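Hemopexin fold protein CP4 (Vigna unguiculata, PDB 3OYO) is a seed protein with the four-bladed haemopexin beta-propeller fold, which binds calcium but whose biological role is not firmly established. Local coordinates at residues Phe159-Gly164 and Ala202-Gly207. Residues are numbered along the deposited sequence; the frame is centred on the assembly and turned at random.
Sequences FPVLNG and ADTLVG
With CG turned anti to the carbonyl carbon (chi1 -64°), Phe159 presents its ring edge to Thr204, whose OG1, likewise placed (chi1 -60°), lies near the ring plane 3.3 Å from Phe159 CD1. The hydroxyl is hydrogen-bonded to Lys201 O, which helps hold its rotation against the ring edge. Val161 CG2 lies 3.5 Å from Thr204 O and also meets the Thr204 CG2 methyl. Val161 and Val206 lie alongside each other, pointing opposite ways, Val161 CB against Val206 CG1 at 3.6 Å, while Val206 CG2 reaches Leu162 CD2 at 4.0 Å. Pro160 CD rests on Ala202 CA (3.6 Å). No direct hydrogen bond joins the segments; one water bridges them, accepting from Val161 N at 3.1 Å and donating to Ala202 O at 3.0 Å. Replacing Thr204 by alanine is likely to leave the Lys201 carbonyl without its hydroxyl partner and the Phe159 edge and Val161 methyl less closely packed. The contact joins consecutive propeller blades: the turn following helix 155-158 packs on the residues leading into and along strand 205-211, outermost in its sheet, Phe159 reaching back to strand 129-134 and edge-to-face to Tyr138, Val206 touching Val192 and Ile194 of strand 190-195.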
ATOM      1  N   PHE A 159       9.321  -6.442 -13.961  1.00 11.97           N
ATOM      2  CA  PHE A 159       9.239  -5.002 -14.321  1.00 10.94           C
ATOM      3  C   PHE A 159      10.606  -4.543 -14.817  1.00 11.60           C
ATOM      4  O   PHE A 159      11.391  -3.979 -14.052  1.00 10.68           O
ATOM      5  CB  PHE A 159       8.909  -4.160 -13.098  1.00 11.47           C
ATOM      6  CG  PHE A 159       7.556  -4.432 -12.493  1.00 10.94           C
ATOM      7  CD1 PHE A 159       6.446  -3.707 -12.898  1.00 11.56           C
ATOM      8  CD2 PHE A 159       7.397  -5.433 -11.531  1.00 12.62           C
ATOM      9  CE1 PHE A 159       5.193  -3.925 -12.323  1.00 11.76           C
ATOM     10  CE2 PHE A 159       6.151  -5.690 -10.938  1.00 11.95           C
ATOM     11  CZ  PHE A 159       5.047  -4.931 -11.332  1.00 13.36           C
ATOM     12  N   PRO A 160      10.942  -4.807 -16.089  1.00 11.68           N
ATOM     13  CA  PRO A 160      12.304  -4.402 -16.513  1.00 12.73           C
ATOM     14  C   PRO A 160      12.670  -2.920 -16.343  1.00 12.34           C
ATOM     15  O   PRO A 160      13.833  -2.608 -16.079  1.00 12.59           O
ATOM     16  CB  PRO A 160      12.371  -4.831 -17.993  1.00 13.94           C
ATOM     17  CG  PRO A 160      10.976  -5.012 -18.387  1.00 14.69           C
ATOM     18  CD  PRO A 160      10.224  -5.493 -17.159  1.00 13.43           C
ATOM     19  N   VAL A 161      11.709  -2.006 -16.438  1.00 15.52           N
ATOM     20  CA  VAL A 161      12.026  -0.578 -16.180  1.00 16.15           C
ATOM     21  C   VAL A 161      12.467  -0.301 -14.742  1.00 15.66           C
ATOM     22  O   VAL A 161      13.180   0.677 -14.477  1.00 14.73           O
ATOM     23  CB  VAL A 161      10.859   0.368 -16.547  1.00 17.00           C
ATOM     24  CG1 VAL A 161      10.708   0.422 -18.017  1.00 18.44           C
ATOM     25  CG2 VAL A 161       9.547  -0.015 -15.802  1.00 17.94           C
ATOM     26  N   LEU A 162      12.048  -1.149 -13.800  1.00 12.40           N
ATOM     27  CA  LEU A 162      12.478  -0.983 -12.390  1.00 12.10           C
ATOM     28  C   LEU A 162      13.812  -1.653 -12.121  1.00 11.87           C
ATOM     29  O   LEU A 162      14.436  -1.419 -11.105  1.00 10.39           O
ATOM     30  CB  LEU A 162      11.416  -1.507 -11.407  1.00 10.00           C
ATOM     31  CG  LEU A 162      10.083  -0.791 -11.442  1.00  8.32           C
ATOM     32  CD1 LEU A 162       9.162  -1.368 -10.365  1.00  8.46           C
ATOM     33  CD2 LEU A 162      10.319   0.685 -11.246  1.00  8.16           C
ATOM     34  N   ASN A 163      14.242  -2.490 -13.053  1.00 14.22           N
ATOM     35  CA  ASN A 163      15.562  -3.101 -12.976  1.00 16.31           C
ATOM     36  C   ASN A 163      16.655  -2.020 -13.027  1.00 16.65           C
ATOM     37  O   ASN A 163      16.695  -1.171 -13.931  1.00 24.33           O
ATOM     38  CB  ASN A 163      15.731  -4.090 -14.118  1.00 24.93           C
ATOM     39  CG  ASN A 163      16.821  -5.069 -13.859  1.00 29.69           C
ATOM     40  OD1 ASN A 163      16.825  -5.772 -12.856  1.00 37.38           O
ATOM     41  ND2 ASN A 163      17.757  -5.139 -14.760  1.00 36.46           N
ATOM     42  N   GLY A 164      17.532  -2.064 -12.031  1.00 17.17           N
ATOM     43  CA  GLY A 164      18.633  -1.134 -11.964  1.00 16.21           C
ATOM     44  C   GLY A 164      18.295   0.065 -11.127  1.00 16.09           C
ATOM     45  O   GLY A 164      19.167   0.843 -10.823  1.00 16.80           O
ATOM     46  N   ALA A 202       5.962  -6.295 -18.030  1.00 27.82           N
ATOM     47  CA  ALA A 202       7.088  -5.862 -18.859  1.00 28.39           C
ATOM     48  C   ALA A 202       6.805  -4.532 -19.582  1.00 28.57           C
ATOM     49  O   ALA A 202       7.728  -3.760 -19.843  1.00 32.83           O
ATOM     50  CB  ALA A 202       7.468  -6.969 -19.857  1.00 28.44           C
ATOM     51  N   ASP A 203       5.528  -4.256 -19.864  1.00 29.15           N
ATOM     52  CA  ASP A 203       5.092  -3.000 -20.490  1.00 28.85           C
ATOM     53  C   ASP A 203       4.804  -1.814 -19.523  1.00 27.49           C
ATOM     54  O   ASP A 203       4.104  -0.866 -19.874  1.00 31.03           O
ATOM     55  CB  ASP A 203       3.879  -3.285 -21.364  1.00 32.84           C
ATOM     56  CG  ASP A 203       4.274  -3.824 -22.709  1.00 36.02           C
ATOM     57  OD1 ASP A 203       4.908  -3.058 -23.466  1.00 40.56           O
ATOM     58  OD2 ASP A 203       4.006  -5.002 -22.989  1.00 38.00           O
ATOM     59  N   THR A 204       5.359  -1.891 -18.316  1.00 20.80           N
ATOM     60  CA  THR A 204       5.238  -0.831 -17.315  1.00 18.96           C
ATOM     61  C   THR A 204       6.024   0.386 -17.776  1.00 17.97           C
ATOM     62  O   THR A 204       7.163   0.268 -18.284  1.00 21.38           O
ATOM     63  CB  THR A 204       5.735  -1.334 -15.938  1.00 19.77           C
ATOM     64  OG1 THR A 204       4.941  -2.450 -15.565  1.00 19.73           O
ATOM     65  CG2 THR A 204       5.657  -0.258 -14.823  1.00 17.91           C
ATOM     66  N   LEU A 205       5.379   1.548 -17.625  1.00 16.16           N
ATOM     67  CA  LEU A 205       6.042   2.837 -17.840  1.00 14.86           C
ATOM     68  C   LEU A 205       6.431   3.408 -16.499  1.00 15.22           C
ATOM     69  O   LEU A 205       5.721   3.261 -15.543  1.00 14.84           O
ATOM     70  CB  LEU A 205       5.159   3.830 -18.593  1.00 11.53           C
ATOM     71  CG  LEU A 205       4.482   3.369 -19.887  1.00 10.58           C
ATOM     72  CD1 LEU A 205       3.664   4.497 -20.385  1.00  9.32           C
ATOM     73  CD2 LEU A 205       5.497   2.944 -20.964  1.00  8.97           C
ATOM     74  N   VAL A 206       7.590   4.045 -16.440  1.00 18.73           N
ATOM     75  CA  VAL A 206       8.083   4.607 -15.196  1.00 18.15           C
ATOM     76  C   VAL A 206       8.530   6.054 -15.423  1.00 18.67           C
ATOM     77  O   VAL A 206       9.018   6.402 -16.512  1.00 19.16           O
ATOM     78  CB  VAL A 206       9.217   3.734 -14.583  1.00 11.45           C
ATOM     79  CG1 VAL A 206      10.452   3.781 -15.407  1.00 10.01           C
ATOM     80  CG2 VAL A 206       9.515   4.149 -13.178  1.00  9.10           C
ATOM     81  N   GLY A 207       8.319   6.882 -14.397  1.00 15.77           N
ATOM     82  CA  GLY A 207       8.662   8.316 -14.427  1.00 15.73           C
ATOM     83  C   GLY A 207      10.037   8.448 -13.838  1.00 16.52           C
ATOM     84  O   GLY A 207      10.592   7.446 -13.407  1.00 16.20           O
TER
HETATM   85  O   HOH W   1       8.793  -2.667 -17.233  1.00 23.13           O